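Local coordinates for protein cellulose 1,4-beta-cellobiosidase (Thermobifida fusca, PDB 4JJJ) that probably cleaves cellulose chains to release cellobiose, acting through this family 48 glycoside hydrolase domain of a longer, modular enzyme, at residues K89-N94 and T140-G145; A225-V230 and Y326-A331; N421-A426 and A506-Y511. The protein carries 1 engineered substitution. One frame throughout, in Å; residues are numbered along the deposited sequence.

Contact 1 (K89-N94 and T140-G145); sequences KDQPTN and TNEIYG
The side-chain amide of Gln91 meets the N-H and C=O of Ile143, the NE2 bond in its plane and the OE1 bond tilted from it, while Glu142 packs against the same amide, its CB 4.0 Å from Gln91 CD. A second flat group lies alongside: the carbonyl oxygen Asn141 O approaches the Asn94 amide, 3.4 Å from Asn94 CG. Glutamine suits its place because it offers a donor and an acceptor at the spacing of one residue's own N-H and C=O. Gln91 NE2 donates to Ile143 O at 3.0 Å, on a lone pair of that carbonyl, and Ile143 N returns a nearly straight bond (176°) to Gln91 OE1 at 3.1 Å. Asn94 ND2 reaches Gln91 OE1 at 3.0 Å. Both donors come tilted from the Gln91 plane on the same face, and Trp303 NE1 also bonds to OE1; Gln91 NE2 has a further acceptor in Pro86 O. With both ends bonded, the amide can hardly turn over. Gln91 CG lies between the backbone N and the carbonyl carbon (chi1 54°), and the extended chain beyond carries the amide across to the other loop. Thr140 OG1 accepts from Glu142 N in an ST turn, and the Glu142 carboxylate bonds to Thr88. This is a joint between two irregular loops, one following helix 71-83 and the other helix 131-138, packed against Trp217 and Tyr219 of strand 216-220, Trp303 of strand 302-306 and Tyr262 of helix 250-263.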
ATOM      1  N   LYS A  89     -19.252  14.915  -3.064  0.50 11.74           N
ATOM      2  CA  LYS A  89     -19.383  15.432  -1.697  0.50 12.62           C
ATOM      3  C   LYS A  89     -18.074  15.436  -0.960  0.50 11.20           C
ATOM      4  O   LYS A  89     -17.767  16.383  -0.196  0.50  9.66           O
ATOM      5  CB  LYS A  89     -20.443  14.647  -0.903  0.50 14.02           C
ATOM      6  CG  LYS A  89     -20.116  13.156  -0.640  0.50 16.76           C
ATOM      7  CD  LYS A  89     -21.402  12.482  -0.154  0.50 19.11           C
ATOM      8  CE  LYS A  89     -21.161  11.252   0.668  0.50 21.04           C
ATOM      9  NZ  LYS A  89     -20.990  10.049  -0.161  0.50 22.30           N
ATOM     10  N   ASP A  90     -17.296  14.371  -1.175  1.00  9.91           N
ATOM     11  CA  ASP A  90     -16.048  14.178  -0.463  1.00  9.66           C
ATOM     12  C   ASP A  90     -14.866  14.988  -1.039  1.00  7.63           C
ATOM     13  O   ASP A  90     -14.007  15.411  -0.298  1.00  8.56           O
ATOM     14  CB  ASP A  90     -15.654  12.692  -0.490  1.00  8.99           C
ATOM     15  CG  ASP A  90     -16.778  11.752   0.018  1.00  8.51           C
ATOM     16  OD1 ASP A  90     -17.069  11.890   1.245  1.00  8.43           O
ATOM     17  OD2 ASP A  90     -17.227  10.881  -0.757  1.00  9.86           O
ATOM     18  N   GLN A  91     -14.844  15.204  -2.352  1.00  8.80           N
ATOM     19  CA  GLN A  91     -13.811  16.014  -3.019  1.00  8.07           C
ATOM     20  C   GLN A  91     -14.470  17.080  -3.901  1.00  9.20           C
ATOM     21  O   GLN A  91     -14.474  17.046  -5.121  1.00  8.55           O
ATOM     22  CB  GLN A  91     -12.835  15.135  -3.838  1.00  8.11           C
ATOM     23  CG  GLN A  91     -13.537  14.230  -4.847  1.00  8.07           C
ATOM     24  CD  GLN A  91     -12.558  13.565  -5.798  1.00  8.75           C
ATOM     25  OE1 GLN A  91     -11.675  14.224  -6.333  1.00  8.34           O
ATOM     26  NE2 GLN A  91     -12.734  12.269  -6.062  1.00  8.19           N
ATOM     27  N   PRO A  92     -15.075  18.102  -3.233  1.00  8.92           N
ATOM     28  CA  PRO A  92     -16.020  18.976  -4.002  1.00 11.33           C
ATOM     29  C   PRO A  92     -15.464  20.151  -4.783  1.00 11.29           C
ATOM     30  O   PRO A  92     -16.195  20.679  -5.675  1.00 11.71           O
ATOM     31  CB  PRO A  92     -16.909  19.511  -2.850  1.00 11.09           C
ATOM     32  CG  PRO A  92     -16.036  19.531  -1.638  1.00 11.12           C
ATOM     33  CD  PRO A  92     -15.276  18.184  -1.791  1.00 10.32           C
ATOM     34  N   THR A  93     -14.189  20.513  -4.556  1.00 11.30           N
ATOM     35  CA  THR A  93     -13.674  21.780  -5.122  1.00 12.09           C
ATOM     36  C   THR A  93     -12.456  21.582  -6.050  1.00 11.69           C
ATOM     37  O   THR A  93     -11.612  22.443  -6.125  1.00 12.79           O
ATOM     38  CB  THR A  93     -13.385  22.755  -3.999  1.00 12.24           C
ATOM     39  OG1 THR A  93     -12.515  22.170  -3.030  1.00 14.22           O
ATOM     40  CG2 THR A  93     -14.620  23.213  -3.331  1.00 13.73           C
ATOM     41  N   ASN A  94     -12.410  20.508  -6.817  1.00 10.26           N
ATOM     42  CA  ASN A  94     -11.331  20.347  -7.778  1.00 10.56           C
ATOM     43  C   ASN A  94     -11.368  21.428  -8.892  1.00 13.81           C
ATOM     44  O   ASN A  94     -10.374  21.661  -9.550  1.00 13.75           O
ATOM     45  CB  ASN A  94     -11.340  18.971  -8.443  1.00  9.43           C
ATOM     46  CG  ASN A  94     -10.909  17.863  -7.500  1.00  8.77           C
ATOM     47  OD1 ASN A  94      -9.707  17.706  -7.215  1.00  9.04           O
ATOM     48  ND2 ASN A  94     -11.852  17.072  -7.096  1.00  8.16           N
ATOM     49  N   THR A 140     -14.724  15.285 -16.050  1.00  9.92           N
ATOM     50  CA  THR A 140     -14.815  15.704 -14.663  1.00 10.37           C
ATOM     51  C   THR A 140     -13.414  16.128 -14.172  1.00  9.55           C
ATOM     52  O   THR A 140     -12.406  15.697 -14.743  1.00 11.61           O
ATOM     53  CB  THR A 140     -15.352  14.565 -13.772  1.00 11.19           C
ATOM     54  OG1 THR A 140     -15.338  14.925 -12.429  1.00 12.83           O
ATOM     55  CG2 THR A 140     -14.454  13.378 -13.851  1.00 12.84           C
ATOM     56  N   ASN A 141     -13.346  17.011 -13.199  1.00  9.34           N
ATOM     57  CA  ASN A 141     -12.110  17.396 -12.576  1.00  9.69           C
ATOM     58  C   ASN A 141     -11.788  16.507 -11.356  1.00  9.76           C
ATOM     59  O   ASN A 141     -10.750  16.705 -10.727  1.00 10.45           O
ATOM     60  CB  ASN A 141     -12.183  18.848 -12.103  1.00 10.21           C
ATOM     61  CG  ASN A 141     -12.244  19.812 -13.239  1.00 12.55           C
ATOM     62  OD1 ASN A 141     -11.564  19.679 -14.261  1.00 14.06           O
ATOM     63  ND2 ASN A 141     -13.217  20.775 -13.090  1.00 12.92           N
ATOM     64  N   GLU A 142     -12.633  15.571 -10.986  1.00  9.62           N
ATOM     65  CA  GLU A 142     -12.470  14.757  -9.854  1.00  9.37           C
ATOM     66  C   GLU A 142     -11.371  13.677 -10.147  1.00  9.78           C
ATOM     67  O   GLU A 142     -11.168  13.296 -11.293  1.00  9.07           O
ATOM     68  CB  GLU A 142     -13.795  14.044  -9.520  1.00 10.43           C
ATOM     69  CG  GLU A 142     -14.822  15.063  -8.993  1.00 10.83           C
ATOM     70  CD  GLU A 142     -16.179  14.500  -8.677  1.00 14.69           C
ATOM     71  OE1 GLU A 142     -16.334  13.266  -8.602  1.00 18.95           O
ATOM     72  OE2 GLU A 142     -17.192  15.271  -8.557  1.00 15.37           O
ATOM     73  N   ILE A 143     -10.797  13.110  -9.081  1.00  7.93           N
ATOM     74  CA  ILE A 143      -9.755  12.021  -9.165  1.00  7.68           C
ATOM     75  C   ILE A 143     -10.518  10.742  -8.999  1.00  7.11           C
ATOM     76  O   ILE A 143     -11.283  10.609  -8.057  1.00  7.25           O
ATOM     77  CB  ILE A 143      -8.738  12.163  -8.058  1.00  7.68           C
ATOM     78  CG1 ILE A 143      -8.004  13.417  -8.218  1.00  8.41           C
ATOM     79  CG2 ILE A 143      -7.779  10.956  -7.925  1.00  7.87           C
ATOM     80  CD1 ILE A 143      -7.090  13.548  -9.376  1.00  9.43           C
ATOM     81  N   TYR A 144     -10.288   9.753  -9.869  1.00  6.78           N
ATOM     82  CA  TYR A 144     -10.805   8.435  -9.724  1.00  6.61           C
ATOM     83  C   TYR A 144      -9.656   7.485  -9.244  1.00  7.14           C
ATOM     84  O   TYR A 144      -8.984   6.894 -10.040  1.00  7.38           O
ATOM     85  CB  TYR A 144     -11.381   7.932 -11.035  1.00  7.36           C
ATOM     86  CG  TYR A 144     -12.121   6.624 -10.938  1.00  7.41           C
ATOM     87  CD1 TYR A 144     -11.555   5.426 -11.255  1.00  8.17           C
ATOM     88  CD2 TYR A 144     -13.441   6.614 -10.542  1.00  8.15           C
ATOM     89  CE1 TYR A 144     -12.278   4.279 -11.206  1.00  9.16           C
ATOM     90  CE2 TYR A 144     -14.192   5.488 -10.462  1.00  8.28           C
ATOM     91  CZ  TYR A 144     -13.601   4.288 -10.807  1.00  9.11           C
ATOM     92  OH  TYR A 144     -14.391   3.119 -10.803  1.00  9.72           O
ATOM     93  N   GLY A 145      -9.517   7.463  -7.941  1.00  6.83           N
ATOM     94  CA  GLY A 145      -8.471   6.701  -7.229  1.00  7.13           C
ATOM     95  C   GLY A 145      -8.945   6.443  -5.857  1.00  7.09           C
ATOM     96  O   GLY A 145      -9.707   7.240  -5.336  1.00  7.16           O
TER

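Contact 2 (A225-V230 and Y326-A331); sequences ADARAV and YQNVLA
Ala227 and Val230 lie on one side of the continuous helix 223-242 and face Asn328 and Ala331, where the chain leaves a loop and starts helix 329-337; the CA atoms of Val230 and Ala331 come within 5.8 Å. The small side chains permit this closeness. Ala331 CB rests on the backbone oxygen Ala227 O at 3.6 Å and touches Val230 CG1 at 4.1 Å. This valine branch points anti to its own main-chain nitrogen (chi1 174°), which turns it to the partner helix. One turn earlier, Ala227 CB packs on Asn328 CB at 3.9 Å, methyl against methylene. Asn328 is the N-cap of helix 329-337: its OD1 accepts from Ala331 N at 2.9 Å along an almost straight N-H (174°), although the donor stands 50° above the carbonyl plane. Asparagine fits here because a short amide can serve a first-turn N-H and still present its nitrogen to the neighbouring helix. That nitrogen, ND2, bonds to Gln231 OE1, just past the Val230 end of the segment, so the capping residue ties the two helices together. The domain has the (α/α)6 fold of family 48, and helix 223-242 is probably one of its barrel helices; helices 50-67 and 250-263 pack on the 225-230 side, 348-365 and 416-432 on the 326-331 side. Arg228 points its CB away from this interface, bonding Ser54 through NH1 and making a cation-pi contact with Trp420. Its side chain lies about 4 Å from those of Glu51, the predicted proton donor, and Asn224, an engineered residue at the predicted nucleophile position. At the other end of the loop, Tyr326 stacks with Trp299 and touches a bound glucose unit of the glycan.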
ATOM      1  N   ALA A 225      -2.054  -0.623  -3.932  1.00  5.71           N
ATOM      2  CA  ALA A 225      -3.460  -1.118  -3.967  1.00  5.41           C
ATOM      3  C   ALA A 225      -4.144  -0.797  -5.287  1.00  4.83           C
ATOM      4  O   ALA A 225      -4.760  -1.740  -5.812  1.00  4.30           O
ATOM      5  CB  ALA A 225      -4.255  -0.582  -2.773  1.00  5.97           C
ATOM      6  N   ASP A 226      -4.037   0.421  -5.806  1.00  5.20           N
ATOM      7  CA  ASP A 226      -4.764   0.706  -7.047  1.00  5.04           C
ATOM      8  C   ASP A 226      -4.124  -0.088  -8.198  1.00  5.20           C
ATOM      9  O   ASP A 226      -4.854  -0.599  -9.009  1.00  5.69           O
ATOM     10  CB  ASP A 226      -4.829   2.239  -7.342  1.00  5.30           C
ATOM     11  CG  ASP A 226      -5.820   2.949  -6.511  1.00  5.50           C
ATOM     12  OD1 ASP A 226      -6.017   2.615  -5.342  1.00  6.53           O
ATOM     13  OD2 ASP A 226      -6.344   3.961  -6.950  1.00  5.80           O
ATOM     14  N   ALA A 227      -2.833  -0.330  -8.170  1.00  5.21           N
ATOM     15  CA  ALA A 227      -2.197  -1.127  -9.224  1.00  4.75           C
ATOM     16  C   ALA A 227      -2.673  -2.559  -9.082  1.00  4.54           C
ATOM     17  O   ALA A 227      -2.901  -3.278 -10.059  1.00  4.76           O
ATOM     18  CB  ALA A 227      -0.659  -1.061  -9.128  1.00  4.70           C
ATOM     19  N   ARG A 228      -2.751  -3.082  -7.848  1.00  3.93           N
ATOM     20  CA  ARG A 228      -3.296  -4.449  -7.662  1.00  4.08           C
ATOM     21  C   ARG A 228      -4.730  -4.569  -8.225  1.00  4.24           C
ATOM     22  O   ARG A 228      -5.066  -5.553  -8.795  1.00  3.80           O
ATOM     23  CB  ARG A 228      -3.339  -4.793  -6.174  1.00  3.85           C
ATOM     24  CG  ARG A 228      -3.668  -6.222  -5.878  1.00  3.75           C
ATOM     25  CD  ARG A 228      -3.645  -6.575  -4.413  1.00  3.91           C
ATOM     26  NE  ARG A 228      -2.291  -6.387  -3.778  1.00  3.70           N
ATOM     27  CZ  ARG A 228      -1.984  -5.389  -2.924  1.00  4.31           C
ATOM     28  NH1 ARG A 228      -2.840  -4.458  -2.568  1.00  4.45           N
ATOM     29  NH2 ARG A 228      -0.799  -5.376  -2.394  1.00  4.33           N
ATOM     30  N   ALA A 229      -5.602  -3.608  -8.019  1.00  4.70           N
ATOM     31  CA  ALA A 229      -6.971  -3.591  -8.547  1.00  4.85           C
ATOM     32  C   ALA A 229      -6.953  -3.696 -10.094  1.00  4.97           C
ATOM     33  O   ALA A 229      -7.691  -4.458 -10.691  1.00  5.20           O
ATOM     34  CB  ALA A 229      -7.651  -2.362  -8.109  1.00  5.23           C
ATOM     35  N   VAL A 230      -6.044  -3.009 -10.762  1.00  5.14           N
ATOM     36  CA  VAL A 230      -5.853  -3.160 -12.186  1.00  5.25           C
ATOM     37  C   VAL A 230      -5.358  -4.538 -12.563  1.00  5.02           C
ATOM     38  O   VAL A 230      -5.914  -5.156 -13.439  1.00  5.62           O
ATOM     39  CB  VAL A 230      -4.840  -2.105 -12.737  1.00  5.40           C
ATOM     40  CG1 VAL A 230      -4.495  -2.350 -14.240  1.00  6.48           C
ATOM     41  CG2 VAL A 230      -5.363  -0.672 -12.529  1.00  5.60           C
ATOM     42  N   TYR A 326       6.143  -2.111  -4.233  1.00  4.24           N
ATOM     43  CA  TYR A 326       4.956  -1.506  -4.857  1.00  4.29           C
ATOM     44  C   TYR A 326       4.858  -1.783  -6.338  1.00  4.67           C
ATOM     45  O   TYR A 326       3.834  -1.623  -6.947  1.00  5.26           O
ATOM     46  CB  TYR A 326       4.868   0.018  -4.643  1.00  4.31           C
ATOM     47  CG  TYR A 326       4.431   0.428  -3.253  1.00  4.32           C
ATOM     48  CD1 TYR A 326       4.754  -0.265  -2.116  1.00  4.74           C
ATOM     49  CD2 TYR A 326       3.781   1.653  -3.144  1.00  4.09           C
ATOM     50  CE1 TYR A 326       4.347   0.191  -0.883  1.00  4.82           C
ATOM     51  CE2 TYR A 326       3.323   2.118  -1.915  1.00  5.16           C
ATOM     52  CZ  TYR A 326       3.600   1.404  -0.817  1.00  4.89           C
ATOM     53  OH  TYR A 326       3.121   1.848   0.397  1.00  6.73           O
ATOM     54  N   GLN A 327       6.000  -2.102  -6.980  1.00  4.04           N
ATOM     55  CA  GLN A 327       5.948  -2.126  -8.428  1.00  4.38           C
ATOM     56  C   GLN A 327       5.067  -3.249  -8.931  1.00  4.69           C
ATOM     57  O   GLN A 327       4.967  -4.285  -8.266  1.00  4.36           O
ATOM     58  CB  GLN A 327       7.349  -2.225  -9.059  1.00  4.44           C
ATOM     59  CG  GLN A 327       8.380  -1.216  -8.486  1.00  4.61           C
ATOM     60  CD  GLN A 327       7.828   0.223  -8.513  1.00  4.90           C
ATOM     61  OE1 GLN A 327       7.722   0.845  -7.393  1.00  6.68           O
ATOM     62  NE2 GLN A 327       7.371   0.674  -9.554  1.00  4.45           N
ATOM     63  N   ASN A 328       4.503  -3.049 -10.104  1.00  4.70           N
ATOM     64  CA  ASN A 328       3.545  -4.014 -10.590  1.00  4.53           C
ATOM     65  C   ASN A 328       3.682  -4.113 -12.075  1.00  5.24           C
ATOM     66  O   ASN A 328       2.968  -3.456 -12.836  1.00  5.04           O
ATOM     67  CB  ASN A 328       2.119  -3.655 -10.175  1.00  4.71           C
ATOM     68  CG  ASN A 328       1.188  -4.818 -10.279  1.00  4.88           C
ATOM     69  OD1 ASN A 328       1.271  -5.610 -11.211  1.00  5.90           O
ATOM     70  ND2 ASN A 328       0.301  -4.974  -9.282  1.00  4.98           N
ATOM     71  N   VAL A 329       4.611  -4.995 -12.437  1.00  5.14           N
ATOM     72  CA  VAL A 329       4.931  -5.100 -13.847  1.00  5.14           C
ATOM     73  C   VAL A 329       3.768  -5.760 -14.609  1.00  5.53           C
ATOM     74  O   VAL A 329       3.669  -5.601 -15.852  1.00  5.72           O
ATOM     75  CB  VAL A 329       6.220  -5.851 -14.042  1.00  4.93           C
ATOM     76  CG1 VAL A 329       7.362  -4.995 -13.476  1.00  4.89           C
ATOM     77  CG2 VAL A 329       6.201  -7.293 -13.577  1.00  5.17           C
ATOM     78  N   LEU A 330       2.935  -6.515 -13.915  1.00  5.41           N
ATOM     79  CA  LEU A 330       1.768  -7.136 -14.558  1.00  6.10           C
ATOM     80  C   LEU A 330       0.722  -6.101 -14.848  1.00  5.23           C
ATOM     81  O   LEU A 330       0.250  -6.039 -15.996  1.00  6.72           O
ATOM     82  CB  LEU A 330       1.233  -8.263 -13.618  1.00  7.18           C
ATOM     83  CG  LEU A 330       0.133  -9.201 -14.098  1.00  9.26           C
ATOM     84  CD1 LEU A 330      -1.154  -8.441 -14.434  1.00  9.22           C
ATOM     85  CD2 LEU A 330       0.582 -10.012 -15.320  1.00 10.33           C
ATOM     86  N   ALA A 331       0.399  -5.248 -13.920  1.00  5.58           N
ATOM     87  CA  ALA A 331      -0.474  -4.108 -14.170  1.00  5.30           C
ATOM     88  C   ALA A 331       0.076  -3.210 -15.296  1.00  5.71           C
ATOM     89  O   ALA A 331      -0.727  -2.725 -16.109  1.00  5.35           O
ATOM     90  CB  ALA A 331      -0.741  -3.336 -12.919  1.00  5.68           C
TER

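Contact 3 (N421-A426 and A506-Y511); sequences NMERVA and AKTLMY
Glu423 and Lys507 reach toward each other from neighbouring helices and cross at a slant, the carboxylate lying against the bent lysine chain. The glutamate has CG anti to the backbone N (chi1 -166°) and runs out straight, whereas the lysine bends at chi3 (-75°), bringing Lys507 NZ to the syn lone pair of Glu423 OE2 at 2.8 Å. A weaker bond from Lys507 NZ reaches Glu423 OE1 at 3.1 Å. Beside the salt bridge, Thr508 lies against the backbone of helix 416-432, with CA of Glu423 only 4.2 Å from CA of Thr508. Its hydroxyl bonds to Ala504 O in its own helix, which lets a threonine sit in a close interface; Thr508 CG2 packs on Met422 CG at 3.7 Å. A turn further on, Ala426 CB meets Tyr511 CB at 3.7 Å, the small alanine accommodating the base of the tyrosine. A water at the ring edge, in its plane, joins Tyr511 OH at 2.9 Å and bonds weakly to Glu423 OE2. The axes of segments 421-426 and 506-511 run at 20° and approach to 8.2 Å, consistent with neighbouring same-direction helices of an (α/α)6 barrel. Replacing Glu423 by alanine removes the carboxylate and is likely to leave Lys507 NZ short of a charged partner and its chain freer to shift. Lys507 NZ also pairs with Glu625 and bonds to Thr628, both on helix 620-637. One buried amine thus joins three helices, and the carboxylates of Glu423 and Glu625 are likely to favour its protonated form.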
ATOM      1  N   ASN A 421       5.915  -8.106  -4.739  1.00  4.67           N
ATOM      2  CA  ASN A 421       6.493  -7.722  -6.032  1.00  5.29           C
ATOM      3  C   ASN A 421       6.766  -8.923  -6.915  1.00  5.05           C
ATOM      4  O   ASN A 421       6.307  -8.997  -8.084  1.00  5.02           O
ATOM      5  CB  ASN A 421       7.741  -6.912  -5.815  1.00  5.96           C
ATOM      6  CG  ASN A 421       8.589  -6.860  -7.047  1.00  7.57           C
ATOM      7  OD1 ASN A 421       8.101  -6.558  -8.076  1.00  8.64           O
ATOM      8  ND2 ASN A 421       9.915  -6.907  -6.851  1.00  9.72           N
ATOM      9  N   MET A 422       7.406  -9.916  -6.355  0.70  5.25           N
ATOM     10  CA  MET A 422       7.878 -11.041  -7.126  0.70  5.42           C
ATOM     11  C   MET A 422       6.752 -11.816  -7.729  0.70  5.40           C
ATOM     12  O   MET A 422       6.890 -12.303  -8.834  0.70  4.70           O
ATOM     13  CB  MET A 422       8.855 -11.987  -6.414  0.70  5.81           C
ATOM     14  CG  MET A 422       9.808 -12.729  -7.345  0.70  6.37           C
ATOM     15  SD  MET A 422      10.792 -11.730  -8.481  0.70  6.13           S
ATOM     16  CE  MET A 422      11.644 -10.608  -7.374  0.70  6.75           C
ATOM     17  N   GLU A 423       5.654 -11.951  -6.987  1.00  5.11           N
ATOM     18  CA  GLU A 423       4.453 -12.672  -7.569  1.00  5.24           C
ATOM     19  C   GLU A 423       3.976 -12.004  -8.880  1.00  5.14           C
ATOM     20  O   GLU A 423       3.633 -12.706  -9.825  1.00  5.93           O
ATOM     21  CB  GLU A 423       3.293 -12.706  -6.607  1.00  6.36           C
ATOM     22  CG  GLU A 423       2.223 -13.709  -7.026  1.00  6.68           C
ATOM     23  CD  GLU A 423       1.022 -13.696  -6.139  1.00  7.65           C
ATOM     24  OE1 GLU A 423       1.221 -13.770  -4.907  1.00  8.97           O
ATOM     25  OE2 GLU A 423      -0.056 -13.650  -6.713  1.00  9.19           O
ATOM     26  N   ARG A 424       4.081 -10.683  -8.928  1.00  5.02           N
ATOM     27  CA  ARG A 424       3.614  -9.988 -10.095  1.00  5.11           C
ATOM     28  C   ARG A 424       4.632 -10.225 -11.263  1.00  5.08           C
ATOM     29  O   ARG A 424       4.225 -10.394 -12.408  1.00  4.90           O
ATOM     30  CB  ARG A 424       3.505  -8.504  -9.826  1.00  4.65           C
ATOM     31  CG  ARG A 424       2.510  -8.126  -8.700  1.00  4.50           C
ATOM     32  CD  ARG A 424       2.945  -6.835  -8.058  1.00  4.85           C
ATOM     33  NE  ARG A 424       2.107  -6.549  -6.917  1.00  5.11           N
ATOM     34  CZ  ARG A 424       2.425  -5.772  -5.876  1.00  4.96           C
ATOM     35  NH1 ARG A 424       3.553  -5.161  -5.879  1.00  4.77           N
ATOM     36  NH2 ARG A 424       1.595  -5.721  -4.806  1.00  5.74           N
ATOM     37  N   VAL A 425       5.928 -10.238 -10.904  1.00  5.58           N
ATOM     38  CA  VAL A 425       6.988 -10.575 -11.881  1.00  5.07           C
ATOM     39  C   VAL A 425       6.776 -11.996 -12.400  1.00  4.78           C
ATOM     40  O   VAL A 425       6.915 -12.233 -13.610  1.00  4.98           O
ATOM     41  CB  VAL A 425       8.389 -10.384 -11.237  1.00  4.97           C
ATOM     42  CG1 VAL A 425       9.494 -10.749 -12.230  1.00  5.50           C
ATOM     43  CG2 VAL A 425       8.515  -8.928 -10.764  1.00  5.34           C
ATOM     44  N   ALA A 426       6.484 -12.958 -11.502  1.00  4.72           N
ATOM     45  CA  ALA A 426       6.215 -14.303 -11.911  1.00  4.92           C
ATOM     46  C   ALA A 426       4.991 -14.399 -12.759  1.00  5.49           C
ATOM     47  O   ALA A 426       4.940 -15.257 -13.695  1.00  4.96           O
ATOM     48  CB  ALA A 426       6.153 -15.217 -10.681  1.00  5.51           C
ATOM     49  N   ALA A 506       4.078 -19.020  -2.141  1.00  5.21           N
ATOM     50  CA  ALA A 506       3.608 -20.194  -2.840  1.00  5.55           C
ATOM     51  C   ALA A 506       3.205 -19.796  -4.270  1.00  5.41           C
ATOM     52  O   ALA A 506       3.563 -20.521  -5.242  1.00  5.87           O
ATOM     53  CB  ALA A 506       2.456 -20.814  -2.173  1.00  5.78           C
ATOM     54  N   LYS A 507       2.463 -18.681  -4.449  1.00  5.03           N
ATOM     55  CA  LYS A 507       2.071 -18.278  -5.794  1.00  5.35           C
ATOM     56  C   LYS A 507       3.262 -17.931  -6.658  1.00  5.74           C
ATOM     57  O   LYS A 507       3.322 -18.275  -7.854  1.00  5.70           O
ATOM     58  CB  LYS A 507       1.069 -17.186  -5.728  1.00  5.05           C
ATOM     59  CG  LYS A 507      -0.337 -17.633  -5.317  1.00  5.39           C
ATOM     60  CD  LYS A 507      -1.325 -16.531  -5.367  1.00  6.00           C
ATOM     61  CE  LYS A 507      -1.190 -15.538  -4.204  1.00  6.43           C
ATOM     62  NZ  LYS A 507      -1.794 -14.186  -4.542  1.00  7.93           N
ATOM     63  N   THR A 508       4.166 -17.147  -6.092  1.00  5.83           N
ATOM     64  CA  THR A 508       5.322 -16.749  -6.843  1.00  5.95           C
ATOM     65  C   THR A 508       6.019 -17.967  -7.426  1.00  6.50           C
ATOM     66  O   THR A 508       6.373 -17.993  -8.621  1.00  6.83           O
ATOM     67  CB  THR A 508       6.357 -15.995  -5.906  1.00  5.62           C
ATOM     68  OG1 THR A 508       5.732 -14.815  -5.457  1.00  5.13           O
ATOM     69  CG2 THR A 508       7.559 -15.524  -6.638  1.00  6.51           C
ATOM     70  N   LEU A 509       6.195 -18.950  -6.594  1.00  6.25           N
ATOM     71  CA  LEU A 509       6.866 -20.191  -6.977  1.00  6.51           C
ATOM     72  C   LEU A 509       6.069 -21.004  -8.034  1.00  6.60           C
ATOM     73  O   LEU A 509       6.655 -21.540  -8.964  1.00  6.62           O
ATOM     74  CB  LEU A 509       7.151 -21.056  -5.723  1.00  6.81           C
ATOM     75  CG  LEU A 509       8.198 -20.413  -4.755  1.00  7.12           C
ATOM     76  CD1 LEU A 509       8.320 -21.194  -3.480  1.00  8.39           C
ATOM     77  CD2 LEU A 509       9.537 -20.281  -5.413  1.00  8.32           C
ATOM     78  N   MET A 510       4.771 -21.034  -7.890  1.00  6.88           N
ATOM     79  CA  MET A 510       3.901 -21.749  -8.842  1.00  6.17           C
ATOM     80  C   MET A 510       3.930 -21.101 -10.227  1.00  6.86           C
ATOM     81  O   MET A 510       4.092 -21.844 -11.212  1.00  6.66           O
ATOM     82  CB  MET A 510       2.478 -21.804  -8.310  1.00  7.13           C
ATOM     83  CG  MET A 510       2.317 -22.909  -7.238  1.00  7.68           C
ATOM     84  SD  MET A 510       0.590 -23.196  -6.821  1.00  9.58           S
ATOM     85  CE  MET A 510       0.018 -21.608  -6.212  1.00  9.43           C
ATOM     86  N   TYR A 511       3.753 -19.785 -10.317  1.00  6.23           N
ATOM     87  CA  TYR A 511       3.779 -19.103 -11.638  1.00  6.51           C
ATOM     88  C   TYR A 511       5.101 -19.350 -12.281  1.00  6.99           C
ATOM     89  O   TYR A 511       5.217 -19.594 -13.525  1.00  7.73           O
ATOM     90  CB  TYR A 511       3.434 -17.611 -11.486  1.00  6.11           C
ATOM     91  CG  TYR A 511       1.989 -17.345 -11.212  1.00  5.96           C
ATOM     92  CD1 TYR A 511       1.579 -16.939  -9.967  1.00  6.23           C
ATOM     93  CD2 TYR A 511       1.037 -17.422 -12.221  1.00  6.30           C
ATOM     94  CE1 TYR A 511       0.231 -16.667  -9.757  1.00  7.52           C
ATOM     95  CE2 TYR A 511      -0.298 -17.182 -12.044  1.00  6.76           C
ATOM     96  CZ  TYR A 511      -0.743 -16.840 -10.795  1.00  7.18           C
ATOM     97  OH  TYR A 511      -2.034 -16.514 -10.504  1.00  7.86           O
TER
HETATM   98  O   HOH W   1      -2.836 -15.174  -8.084  0.50 13.95           O

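How the contacts relate
Contact 2 lies between the other two. Its centre is about 13 Å from that of contact 3 and about 22 Å from that of contact 1, while contacts 1 and 3 sit on opposite sides of the chain's centre, their own centres about 35 Å apart. Gly145 CA of contact 1 packs on Asp226 OD2 of contact 2 at 3.5 Å. Arg424, on the helix of contact 3, turns to contact 2 instead of helix 499-516: Arg424 NH1 probably bonds Gln327 O at 2.9 Å, and its NH2 makes a weak bond to the engineered Asn224. Contacts 2 and 3 both reach the predicted catalytic centre, through Arg228 and Arg424; contact 2 also touches the glycan through Tyr326, whereas the side chain of Asn94 in contact 1 is about 12 Å from a bound glucose unit.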